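Local coordinates for lipoprotein (Paraburkholderia phytofirmans, PDB 5T11), which probably guides export of the Pel polysaccharide across the outer membrane, working as a dodecameric periplasmic lipoprotein, at residues 21-26 / 38-43; 90-95 / 115-120; 109-114 / 143-148. The protein carries 1 engineered substitution. One frame throughout, in Å; residues are numbered along the deposited sequence.

How the contacts relate
All three contacts belong to one mixed sheet and the helices packed on it. Contact 1 sets helix 35-49 on strand 21-28, contact 2 pairs strand 90-99 with strand 109-119, and contact 3 sets helix 141-152 on the early half of strand 109-119. The centres of contacts 1 and 2 are about 9 Å apart, with strands 21-28 and 90-99 side by side and Ile26 CD1 lying 3.6 Å from Phe115 CE1. Contacts 1 and 3, their centres about 14 Å apart, meet between helices, Ile42 CD1 to Thr146 CG2. Contacts 2 and 3 share strand 109-119, with centres about 18 Å apart. Contacts 1 and 3 also touch one neighbouring subunit, contacts 2 and 3 another.

Contact 1 (21-26 / 38-43); sequences VAVVSI and SAESIA
Glu40 leans from helix 35-49 onto Val23 and Ile26 of the strand, and its side chain carries most of the contact. Glu40 CB, at the root of the side chain, lies 4.0 Å from Val23 CG1. The next atom, Glu40 CG, takes the tightest apolar contact, with Ile26 CG1 at 3.6 Å and Ile26 CD1 close behind, as the two side chains slide past each other in opposite directions. CG sits beside the backbone N of Glu40 (chi1 -73°), and from there the chain runs on extended (chi2 162°), which carries the carboxylate past the isoleucine to the strand backbone. Glu40 OE2 accepts a hydrogen bond of 2.8 Å from Ile26 N through its anti lone pair, the one turned away from the other oxygen; the N-H...O angle is 154°. Glu40 OE2 also rests 3.1 Å from Ser25 CA, while Ser25 N comes near it at too poor an angle to bond.

This is the first half of a beta-alpha-beta unit: strand 21-28, helix 35-49, then strand 55-57, with the two strands parallel and adjacent in the sheet. The helix segment runs back nearly antiparallel to strand 21-26, their axes 8.2 Å apart at closest.

Glu40 is buried, so the amide of Ile26 gives its carboxylate a polar partner within a largely apolar interface and may steady its charge. Ala39, one residue earlier on the helix, adds a methyl beside the isoleucine: Ala39 CB is 4.2 Å from Ile26 CD1. Beyond the two segments, Ile26 also touches Val96 of strand 90-99, and Ser38 and Ser41 of the helix pack on Tyr29 of a neighbouring subunit.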
ATOM      1  N   VAL B  21       5.229 -23.837 -45.747  1.00 51.04           N
ATOM      2  CA  VAL B  21       4.896 -22.558 -45.129  1.00 57.03           C
ATOM      3  C   VAL B  21       5.767 -22.372 -43.896  1.00 54.66           C
ATOM      4  O   VAL B  21       5.829 -23.255 -43.033  1.00 53.35           O
ATOM      5  CB  VAL B  21       3.408 -22.487 -44.744  1.00 53.50           C
ATOM      6  CG1 VAL B  21       3.094 -21.168 -44.028  1.00 50.21           C
ATOM      7  CG2 VAL B  21       2.535 -22.688 -45.966  1.00 54.91           C
ATOM      8  N   ALA B  22       6.429 -21.225 -43.810  1.00 54.84           N
ATOM      9  CA  ALA B  22       7.143 -20.827 -42.605  1.00 54.49           C
ATOM     10  C   ALA B  22       6.301 -19.812 -41.844  1.00 48.35           C
ATOM     11  O   ALA B  22       5.783 -18.864 -42.443  1.00 48.75           O
ATOM     12  CB  ALA B  22       8.511 -20.233 -42.943  1.00 50.00           C
ATOM     13  N   VAL B  23       6.147 -20.027 -40.538  1.00 47.91           N
ATOM     14  CA  VAL B  23       5.503 -19.053 -39.654  1.00 48.13           C
ATOM     15  C   VAL B  23       6.601 -18.185 -39.056  1.00 51.98           C
ATOM     16  O   VAL B  23       7.540 -18.695 -38.434  1.00 50.68           O
ATOM     17  CB  VAL B  23       4.674 -19.737 -38.558  1.00 44.26           C
ATOM     18  CG1 VAL B  23       4.138 -18.696 -37.561  1.00 40.56           C
ATOM     19  CG2 VAL B  23       3.545 -20.561 -39.180  1.00 38.67           C
ATOM     20  N   VAL B  24       6.498 -16.878 -39.274  1.00 43.98           N
ATOM     21  CA  VAL B  24       7.557 -15.931 -38.955  1.00 50.56           C
ATOM     22  C   VAL B  24       6.996 -14.860 -38.024  1.00 51.92           C
ATOM     23  O   VAL B  24       5.946 -14.274 -38.312  1.00 57.72           O
ATOM     24  CB  VAL B  24       8.127 -15.297 -40.237  1.00 57.32           C
ATOM     25  CG1 VAL B  24       8.765 -13.956 -39.951  1.00 67.03           C
ATOM     26  CG2 VAL B  24       9.117 -16.235 -40.896  1.00 53.51           C
ATOM     27  N   SER B  25       7.702 -14.624 -36.914  1.00 49.33           N
ATOM     28  CA  SER B  25       7.571 -13.482 -36.010  1.00 51.37           C
ATOM     29  C   SER B  25       6.220 -12.790 -36.059  1.00 46.91           C
ATOM     30  O   SER B  25       6.018 -11.833 -36.814  1.00 49.57           O
ATOM     31  CB  SER B  25       8.659 -12.448 -36.295  1.00 67.65           C
ATOM     32  OG  SER B  25       8.429 -11.811 -37.539  1.00 80.68           O
ATOM     33  N   ILE B  26       5.285 -13.285 -35.266  1.00 44.06           N
ATOM     34  CA  ILE B  26       4.030 -12.590 -35.044  1.00 42.04           C
ATOM     35  C   ILE B  26       4.255 -11.556 -33.948  1.00 47.77           C
ATOM     36  O   ILE B  26       4.628 -11.906 -32.825  1.00 46.27           O
ATOM     37  CB  ILE B  26       2.921 -13.580 -34.678  1.00 45.85           C
ATOM     38  CG1 ILE B  26       2.687 -14.509 -35.891  1.00 43.88           C
ATOM     39  CG2 ILE B  26       1.676 -12.820 -34.201  1.00 38.67           C
ATOM     40  CD1 ILE B  26       1.597 -15.548 -35.720  1.00 42.50           C
ATOM     41  N   SER B  38       2.728 -17.464 -28.597  1.00 33.99           N
ATOM     42  CA  SER B  38       1.569 -18.338 -28.469  1.00 40.43           C
ATOM     43  C   SER B  38       0.777 -18.369 -29.758  1.00 33.48           C
ATOM     44  O   SER B  38       0.329 -19.438 -30.187  1.00 42.96           O
ATOM     45  CB  SER B  38       0.665 -17.888 -27.313  1.00 33.96           C
ATOM     46  OG  SER B  38       1.340 -18.094 -26.084  1.00 34.84           O
ATOM     47  N   ALA B  39       0.575 -17.202 -30.385  1.00 37.00           N
ATOM     48  CA  ALA B  39      -0.166 -17.178 -31.648  1.00 38.16           C
ATOM     49  C   ALA B  39       0.589 -17.929 -32.739  1.00 38.33           C
ATOM     50  O   ALA B  39      -0.033 -18.575 -33.592  1.00 37.40           O
ATOM     51  CB  ALA B  39      -0.450 -15.746 -32.090  1.00 32.02           C
ATOM     52  N   GLU B  40       1.928 -17.856 -32.731  1.00 37.58           N
ATOM     53  CA  GLU B  40       2.713 -18.588 -33.726  1.00 41.13           C
ATOM     54  C   GLU B  40       2.500 -20.092 -33.586  1.00 45.96           C
ATOM     55  O   GLU B  40       2.291 -20.794 -34.582  1.00 45.92           O
ATOM     56  CB  GLU B  40       4.201 -18.264 -33.583  1.00 39.74           C
ATOM     57  CG  GLU B  40       4.628 -16.900 -34.055  1.00 44.74           C
ATOM     58  CD  GLU B  40       5.983 -16.499 -33.482  1.00 61.38           C
ATOM     59  OE1 GLU B  40       6.559 -17.312 -32.725  1.00 64.76           O
ATOM     60  OE2 GLU B  40       6.465 -15.380 -33.780  1.00 62.62           O
ATOM     61  N   SER B  41       2.566 -20.600 -32.349  1.00 36.13           N
ATOM     62  CA  SER B  41       2.394 -22.031 -32.102  1.00 42.26           C
ATOM     63  C   SER B  41       0.992 -22.490 -32.469  1.00 37.38           C
ATOM     64  O   SER B  41       0.816 -23.520 -33.131  1.00 38.76           O
ATOM     65  CB  SER B  41       2.683 -22.359 -30.634  1.00 44.42           C
ATOM     66  OG  SER B  41       4.042 -22.121 -30.341  1.00 53.68           O
ATOM     67  N   ILE B  42      -0.025 -21.756 -32.012  1.00 36.13           N
ATOM     68  CA  ILE B  42      -1.393 -22.119 -32.366  1.00 36.44           C
ATOM     69  C   ILE B  42      -1.568 -22.056 -33.877  1.00 36.39           C
ATOM     70  O   ILE B  42      -2.159 -22.959 -34.485  1.00 40.30           O
ATOM     71  CB  ILE B  42      -2.405 -21.215 -31.632  1.00 35.70           C
ATOM     72  CG1 ILE B  42      -2.352 -21.460 -30.128  1.00 36.34           C
ATOM     73  CG2 ILE B  42      -3.836 -21.480 -32.148  1.00 36.55           C
ATOM     74  CD1 ILE B  42      -2.960 -20.294 -29.278  1.00 35.96           C
ATOM     75  N   ALA B  43      -1.009 -21.020 -34.516  1.00 35.83           N
ATOM     76  CA  ALA B  43      -1.205 -20.858 -35.955  1.00 38.86           C
ATOM     77  C   ALA B  43      -0.529 -21.980 -36.727  1.00 46.70           C
ATOM     78  O   ALA B  43      -1.103 -22.510 -37.690  1.00 41.01           O
ATOM     79  CB  ALA B  43      -0.681 -19.499 -36.430  1.00 36.36           C
TER

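Contact 2 (90-95 / 115-120); sequences YVLSGA and FELIDV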
ATOM      1  N   TYR B  90       5.558 -20.057 -48.888  1.00 50.86           N
ATOM      2  CA  TYR B  90       4.878 -18.911 -48.280  1.00 48.23           C
ATOM      3  C   TYR B  90       5.366 -18.681 -46.855  1.00 55.76           C
ATOM      4  O   TYR B  90       5.842 -19.599 -46.181  1.00 57.84           O
ATOM      5  CB  TYR B  90       3.353 -19.091 -48.235  1.00 49.80           C
ATOM      6  CG  TYR B  90       2.694 -19.344 -49.566  1.00 54.63           C
ATOM      7  CD1 TYR B  90       2.488 -18.306 -50.468  1.00 58.95           C
ATOM      8  CD2 TYR B  90       2.264 -20.615 -49.920  1.00 57.86           C
ATOM      9  CE1 TYR B  90       1.881 -18.532 -51.689  1.00 64.38           C
ATOM     10  CE2 TYR B  90       1.651 -20.849 -51.138  1.00 60.02           C
ATOM     11  CZ  TYR B  90       1.464 -19.801 -52.022  1.00 63.91           C
ATOM     12  OH  TYR B  90       0.857 -20.015 -53.243  1.00 75.18           O
ATOM     13  N   VAL B  91       5.221 -17.435 -46.399  1.00 50.36           N
ATOM     14  CA  VAL B  91       5.468 -17.047 -45.015  1.00 47.47           C
ATOM     15  C   VAL B  91       4.158 -16.535 -44.427  1.00 50.34           C
ATOM     16  O   VAL B  91       3.470 -15.716 -45.052  1.00 51.64           O
ATOM     17  CB  VAL B  91       6.568 -15.974 -44.899  1.00 46.04           C
ATOM     18  CG1 VAL B  91       6.475 -15.250 -43.574  1.00 47.23           C
ATOM     19  CG2 VAL B  91       7.923 -16.603 -45.013  1.00 53.97           C
ATOM     20  N   LEU B  92       3.805 -17.037 -43.247  1.00 46.58           N
ATOM     21  CA  LEU B  92       2.687 -16.518 -42.473  1.00 39.89           C
ATOM     22  C   LEU B  92       3.262 -15.634 -41.376  1.00 46.50           C
ATOM     23  O   LEU B  92       4.078 -16.092 -40.569  1.00 44.33           O
ATOM     24  CB  LEU B  92       1.841 -17.641 -41.869  1.00 42.18           C
ATOM     25  CG  LEU B  92       0.634 -17.109 -41.077  1.00 42.85           C
ATOM     26  CD1 LEU B  92      -0.476 -16.699 -42.027  1.00 40.86           C
ATOM     27  CD2 LEU B  92       0.109 -18.086 -40.006  1.00 36.00           C
ATOM     28  N   SER B  93       2.879 -14.363 -41.387  1.00 43.24           N
ATOM     29  CA  SER B  93       3.258 -13.401 -40.371  1.00 44.37           C
ATOM     30  C   SER B  93       1.983 -12.735 -39.860  1.00 41.62           C
ATOM     31  O   SER B  93       0.870 -13.099 -40.253  1.00 42.21           O
ATOM     32  CB  SER B  93       4.250 -12.373 -40.928  1.00 46.76           C
ATOM     33  OG  SER B  93       4.833 -11.621 -39.877  1.00 56.49           O
ATOM     34  N   GLY B  94       2.141 -11.750 -38.988  1.00 41.21           N
ATOM     35  CA  GLY B  94       0.988 -11.029 -38.479  1.00 40.98           C
ATOM     36  C   GLY B  94       1.325 -10.327 -37.174  1.00 37.79           C
ATOM     37  O   GLY B  94       2.492 -10.069 -36.878  1.00 37.78           O
ATOM     38  N   ALA B  95       0.272 -10.026 -36.412  1.00 35.61           N
ATOM     39  CA  ALA B  95       0.416  -9.314 -35.149  1.00 38.41           C
ATOM     40  C   ALA B  95      -0.759  -9.623 -34.231  1.00 37.02           C
ATOM     41  O   ALA B  95      -1.883  -9.881 -34.686  1.00 35.85           O
ATOM     42  CB  ALA B  95       0.514  -7.800 -35.365  1.00 41.32           C
ATOM     43  N   PHE B 115      -3.236 -11.355 -39.701  1.00 44.56           N
ATOM     44  CA  PHE B 115      -2.325 -12.286 -40.365  1.00 44.83           C
ATOM     45  C   PHE B 115      -2.106 -11.860 -41.811  1.00 45.38           C
ATOM     46  O   PHE B 115      -3.003 -11.292 -42.445  1.00 45.67           O
ATOM     47  CB  PHE B 115      -2.862 -13.733 -40.379  1.00 43.36           C
ATOM     48  CG  PHE B 115      -2.824 -14.426 -39.046  1.00 43.22           C
ATOM     49  CD1 PHE B 115      -1.636 -14.985 -38.569  1.00 40.30           C
ATOM     50  CD2 PHE B 115      -3.984 -14.574 -38.290  1.00 40.88           C
ATOM     51  CE1 PHE B 115      -1.599 -15.631 -37.337  1.00 41.18           C
ATOM     52  CE2 PHE B 115      -3.952 -15.217 -37.053  1.00 45.55           C
ATOM     53  CZ  PHE B 115      -2.759 -15.748 -36.580  1.00 43.74           C
ATOM     54  N   GLU B 116      -0.908 -12.157 -42.332  1.00 44.02           N
ATOM     55  CA  GLU B 116      -0.578 -11.983 -43.744  1.00 46.02           C
ATOM     56  C   GLU B 116       0.126 -13.238 -44.240  1.00 50.05           C
ATOM     57  O   GLU B 116       0.958 -13.813 -43.528  1.00 43.14           O
ATOM     58  CB  GLU B 116       0.350 -10.768 -44.011  1.00 45.97           C
ATOM     59  CG  GLU B 116      -0.175  -9.424 -43.566  1.00 65.09           C
ATOM     60  CD  GLU B 116       0.169  -9.115 -42.117  1.00 73.56           C
ATOM     61  OE1 GLU B 116       1.275  -9.489 -41.668  1.00 80.61           O
ATOM     62  OE2 GLU B 116      -0.673  -8.500 -41.429  1.00 71.28           O
ATOM     63  N   LEU B 117      -0.195 -13.653 -45.461  1.00 50.11           N
ATOM     64  CA  LEU B 117       0.523 -14.724 -46.138  1.00 46.78           C
ATOM     65  C   LEU B 117       1.348 -14.111 -47.260  1.00 47.95           C
ATOM     66  O   LEU B 117       0.794 -13.469 -48.164  1.00 55.96           O
ATOM     67  CB  LEU B 117      -0.436 -15.780 -46.685  1.00 53.38           C
ATOM     68  CG  LEU B 117       0.267 -17.039 -47.199  1.00 54.53           C
ATOM     69  CD1 LEU B 117       0.820 -17.829 -46.012  1.00 52.18           C
ATOM     70  CD2 LEU B 117      -0.671 -17.884 -48.040  1.00 55.23           C
ATOM     71  N   ILE B 118       2.661 -14.320 -47.214  1.00 48.95           N
ATOM     72  CA  ILE B 118       3.593 -13.687 -48.141  1.00 53.65           C
ATOM     73  C   ILE B 118       4.161 -14.734 -49.095  1.00 59.10           C
ATOM     74  O   ILE B 118       4.579 -15.816 -48.668  1.00 56.31           O
ATOM     75  CB  ILE B 118       4.712 -12.953 -47.381  1.00 57.33           C
ATOM     76  CG1 ILE B 118       4.104 -11.791 -46.572  1.00 53.89           C
ATOM     77  CG2 ILE B 118       5.777 -12.453 -48.352  1.00 60.23           C
ATOM     78  CD1 ILE B 118       4.841 -11.471 -45.290  1.00 56.31           C
ATOM     79  N   ASP B 119       4.146 -14.415 -50.393  1.00 62.94           N
ATOM     80  CA  ASP B 119       4.813 -15.208 -51.423  1.00 65.35           C
ATOM     81  C   ASP B 119       6.319 -15.025 -51.269  1.00 67.41           C
ATOM     82  O   ASP B 119       6.831 -13.911 -51.420  1.00 68.48           O
ATOM     83  CB  ASP B 119       4.336 -14.760 -52.806  1.00 59.45           C
ATOM     84  CG  ASP B 119       4.883 -15.619 -53.953  1.00 76.43           C
ATOM     85  OD1 ASP B 119       6.055 -16.051 -53.912  1.00 78.46           O
ATOM     86  OD2 ASP B 119       4.128 -15.849 -54.925  1.00 77.41           O
ATOM     87  N   VAL B 120       7.039 -16.113 -50.972  1.00 47.18           N
ATOM     88  CA  VAL B 120       8.465 -15.977 -50.693  1.00 55.30           C
ATOM     89  C   VAL B 120       9.219 -15.539 -51.943  1.00 61.71           C
ATOM     90  O   VAL B 120      10.142 -14.718 -51.860  1.00 63.90           O
ATOM     91  CB  VAL B 120       9.027 -17.289 -50.095  1.00 60.42           C
ATOM     92  CG1 VAL B 120      10.535 -17.214 -49.946  1.00 55.94           C
ATOM     93  CG2 VAL B 120       8.403 -17.558 -48.721  1.00 53.50           C
TER
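Tyr90 and Leu117 meet diagonally across the strand pair: the tyrosine ring carbon CG stands beside its own backbone N (chi1 -57°), and the leucine CG is turned to the far side from its N (chi1 -170°). Together these torsions place Leu117 CD2 over one face of the tyrosine ring in a CH-pi contact, 4.2 Å from the Tyr90 ring centroid and offset toward the rim. The other methyl, Leu117 CD1, touches Tyr90 CB at 3.6 Å. Ile118 O lies in the plane of the ring, at its edge.

Further along the same face, Leu92 crosses Phe115 obliquely, with Leu92 CD2 at 3.8 Å from Phe115 CD1. On the other face, Val91 stands across from Ile118 and also meets Val120 at about a right angle, where Val91 CG2 lies 3.9 Å from Val120 CG2.

The backbones pair as an antiparallel ladder. Val91 and Ile118 form a hydrogen-bonded pair, Ile118 N reaching Val91 O at 2.7 Å, and Ser93 and Glu116 form another. In the latter, Glu116 N reaches Ser93 O at 2.9 Å from 46° above the carbonyl plane, whereas Ser93 N lies nearly along the C=O axis of Glu116. At the non-hydrogen-bonded pair beyond, Gly94 CA and Phe115 CA come within 4.0 Å, an approach that the lack of a side chain on Gly94 permits.

These are the two arms of a beta hairpin in the middle of the sheet. Strand 21-28 bonds in parallel to the other edge of 90-99, and strand 125-134 flanks 109-119, bringing Trp127 against Phe115 and Leu117. Helix 78-85 covers the opposite face, against Val91 and Ile118.

Contact 3 (109-114 / 143-148); sequences PVVGVT and SVATSL
Val111 presses its two methyls against Val144, Ala145 and Leu148 of the helix. Val111 CG2 meets Val144 CG1 at 3.8 Å and Ala145 CB at 3.9 Å, while Val111 CG1 reaches Leu148 CD2 at 3.7 Å. The torsion of Val111 (chi1 178°) turns CG1 away from the backbone N and leaves CG2 beside it, so that one branch faces each turn of the helix. On one flank, Pro109 CG touches Val144 CG2 at 3.8 Å, the proline crossing the valine at about a right angle; on the other, Val113 CG2 and Leu148 CD2 point tip to tip, 4.2 Å apart.

Here helix 141-152, the last of the chain, lies on the strand 109-119, the two segments running in the same general direction at 33°. Pro109, Val111 and Val113 turn their side chains to the helix, as every second residue of a strand does, and the helix answers with Val144 and Leu148, one turn apart.

Farther out, Trp99 of the neighbouring strand packs on both Val111 and Ala145, and Leu141 closes on Pro109 and Val111. At the start of segment 143-148, Ser143 OG is hydrogen-bonded to Thr132 OG1 of a neighbouring subunit.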
ATOM      1  N   PRO B 109     -12.242 -13.107 -21.513  1.00 32.26           N
ATOM      2  CA  PRO B 109     -11.103 -13.098 -22.444  1.00 35.46           C
ATOM      3  C   PRO B 109     -11.437 -12.366 -23.734  1.00 37.58           C
ATOM      4  O   PRO B 109     -12.565 -12.408 -24.227  1.00 34.57           O
ATOM      5  CB  PRO B 109     -10.855 -14.590 -22.718  1.00 33.26           C
ATOM      6  CG  PRO B 109     -12.206 -15.247 -22.496  1.00 39.56           C
ATOM      7  CD  PRO B 109     -12.823 -14.453 -21.344  1.00 38.38           C
ATOM      8  N   VAL B 110     -10.434 -11.686 -24.284  1.00 36.18           N
ATOM      9  CA  VAL B 110     -10.573 -10.948 -25.534  1.00 36.63           C
ATOM     10  C   VAL B 110      -9.308 -11.157 -26.365  1.00 36.75           C
ATOM     11  O   VAL B 110      -8.191 -11.106 -25.838  1.00 38.65           O
ATOM     12  CB  VAL B 110     -10.835  -9.443 -25.280  1.00 38.70           C
ATOM     13  CG1 VAL B 110     -12.211  -9.221 -24.647  1.00 35.72           C
ATOM     14  CG2 VAL B 110      -9.784  -8.882 -24.358  1.00 46.00           C
ATOM     15  N   VAL B 111      -9.483 -11.381 -27.669  1.00 32.54           N
ATOM     16  CA  VAL B 111      -8.379 -11.672 -28.586  1.00 32.68           C
ATOM     17  C   VAL B 111      -8.560 -10.879 -29.875  1.00 36.84           C
ATOM     18  O   VAL B 111      -9.653 -10.864 -30.456  1.00 39.67           O
ATOM     19  CB  VAL B 111      -8.295 -13.177 -28.916  1.00 39.36           C
ATOM     20  CG1 VAL B 111      -7.170 -13.457 -29.926  1.00 37.66           C
ATOM     21  CG2 VAL B 111      -8.086 -13.998 -27.633  1.00 40.30           C
ATOM     22  N   GLY B 112      -7.487 -10.228 -30.328  1.00 38.01           N
ATOM     23  CA  GLY B 112      -7.457  -9.585 -31.634  1.00 35.58           C
ATOM     24  C   GLY B 112      -6.162  -9.938 -32.357  1.00 38.90           C
ATOM     25  O   GLY B 112      -5.089  -9.842 -31.750  1.00 38.59           O
ATOM     26  N   VAL B 113      -6.246 -10.382 -33.627  1.00 33.59           N
ATOM     27  CA  VAL B 113      -5.094 -10.849 -34.401  1.00 39.74           C
ATOM     28  C   VAL B 113      -5.240 -10.412 -35.855  1.00 43.76           C
ATOM     29  O   VAL B 113      -6.346 -10.358 -36.401  1.00 44.06           O
ATOM     30  CB  VAL B 113      -4.925 -12.386 -34.357  1.00 40.62           C
ATOM     31  CG1 VAL B 113      -4.593 -12.858 -32.964  1.00 39.91           C
ATOM     32  CG2 VAL B 113      -6.183 -13.083 -34.882  1.00 40.24           C
ATOM     33  N   THR B 114      -4.104 -10.111 -36.486  1.00 40.45           N
ATOM     34  CA  THR B 114      -4.026  -9.883 -37.923  1.00 44.56           C
ATOM     35  C   THR B 114      -2.979 -10.832 -38.503  1.00 47.87           C
ATOM     36  O   THR B 114      -1.955 -11.100 -37.865  1.00 45.43           O
ATOM     37  CB  THR B 114      -3.668  -8.419 -38.240  1.00 46.50           C
ATOM     38  OG1 THR B 114      -2.558  -8.019 -37.425  1.00 48.88           O
ATOM     39  CG2 THR B 114      -4.853  -7.477 -37.958  1.00 49.85           C
ATOM     40  N   SER B 143      -8.689 -20.945 -24.996  1.00 34.47           N
ATOM     41  CA  SER B 143      -9.783 -21.502 -25.793  1.00 41.20           C
ATOM     42  C   SER B 143     -10.273 -20.495 -26.829  1.00 42.51           C
ATOM     43  O   SER B 143     -10.470 -20.836 -28.003  1.00 37.58           O
ATOM     44  CB  SER B 143     -10.942 -21.940 -24.899  1.00 43.15           C
ATOM     45  OG  SER B 143     -10.652 -23.158 -24.239  1.00 57.72           O
ATOM     46  N   VAL B 144     -10.472 -19.239 -26.414  1.00 39.01           N
ATOM     47  CA  VAL B 144     -10.931 -18.220 -27.350  1.00 41.54           C
ATOM     48  C   VAL B 144      -9.891 -17.991 -28.445  1.00 38.53           C
ATOM     49  O   VAL B 144     -10.217 -17.938 -29.635  1.00 30.79           O
ATOM     50  CB  VAL B 144     -11.273 -16.918 -26.605  1.00 41.99           C
ATOM     51  CG1 VAL B 144     -11.474 -15.795 -27.593  1.00 46.12           C
ATOM     52  CG2 VAL B 144     -12.543 -17.109 -25.773  1.00 37.04           C
ATOM     53  N   ALA B 145      -8.624 -17.848 -28.060  1.00 30.27           N
ATOM     54  CA  ALA B 145      -7.583 -17.604 -29.056  1.00 32.71           C
ATOM     55  C   ALA B 145      -7.469 -18.757 -30.060  1.00 38.83           C
ATOM     56  O   ALA B 145      -7.321 -18.527 -31.269  1.00 37.01           O
ATOM     57  CB  ALA B 145      -6.246 -17.369 -28.355  1.00 30.69           C
ATOM     58  N   THR B 146      -7.532 -20.004 -29.583  1.00 39.09           N
ATOM     59  CA  THR B 146      -7.344 -21.132 -30.487  1.00 39.24           C
ATOM     60  C   THR B 146      -8.522 -21.245 -31.449  1.00 42.58           C
ATOM     61  O   THR B 146      -8.338 -21.426 -32.659  1.00 37.48           O
ATOM     62  CB  THR B 146      -7.168 -22.435 -29.702  1.00 45.77           C
ATOM     63  OG1 THR B 146      -8.295 -22.616 -28.833  1.00 56.99           O
ATOM     64  CG2 THR B 146      -5.869 -22.409 -28.877  1.00 30.56           C
ATOM     65  N   SER B 147      -9.739 -21.137 -30.918  1.00 41.50           N
ATOM     66  CA  SER B 147     -10.940 -21.168 -31.747  1.00 46.93           C
ATOM     67  C   SER B 147     -10.924 -20.062 -32.803  1.00 47.95           C
ATOM     68  O   SER B 147     -11.326 -20.286 -33.952  1.00 40.57           O
ATOM     69  CB  SER B 147     -12.173 -21.046 -30.846  1.00 43.98           C
ATOM     70  OG  SER B 147     -13.383 -21.241 -31.547  1.00 56.14           O
ATOM     71  N   LEU B 148     -10.444 -18.863 -32.439  1.00 42.46           N
ATOM     72  CA  LEU B 148     -10.492 -17.731 -33.364  1.00 40.73           C
ATOM     73  C   LEU B 148      -9.459 -17.869 -34.478  1.00 39.55           C
ATOM     74  O   LEU B 148      -9.753 -17.604 -35.654  1.00 37.75           O
ATOM     75  CB  LEU B 148     -10.268 -16.419 -32.609  1.00 36.92           C
ATOM     76  CG  LEU B 148     -10.090 -15.177 -33.493  1.00 41.43           C
ATOM     77  CD1 LEU B 148     -11.388 -14.858 -34.251  1.00 38.33           C
ATOM     78  CD2 LEU B 148      -9.624 -13.937 -32.682  1.00 34.73           C
TER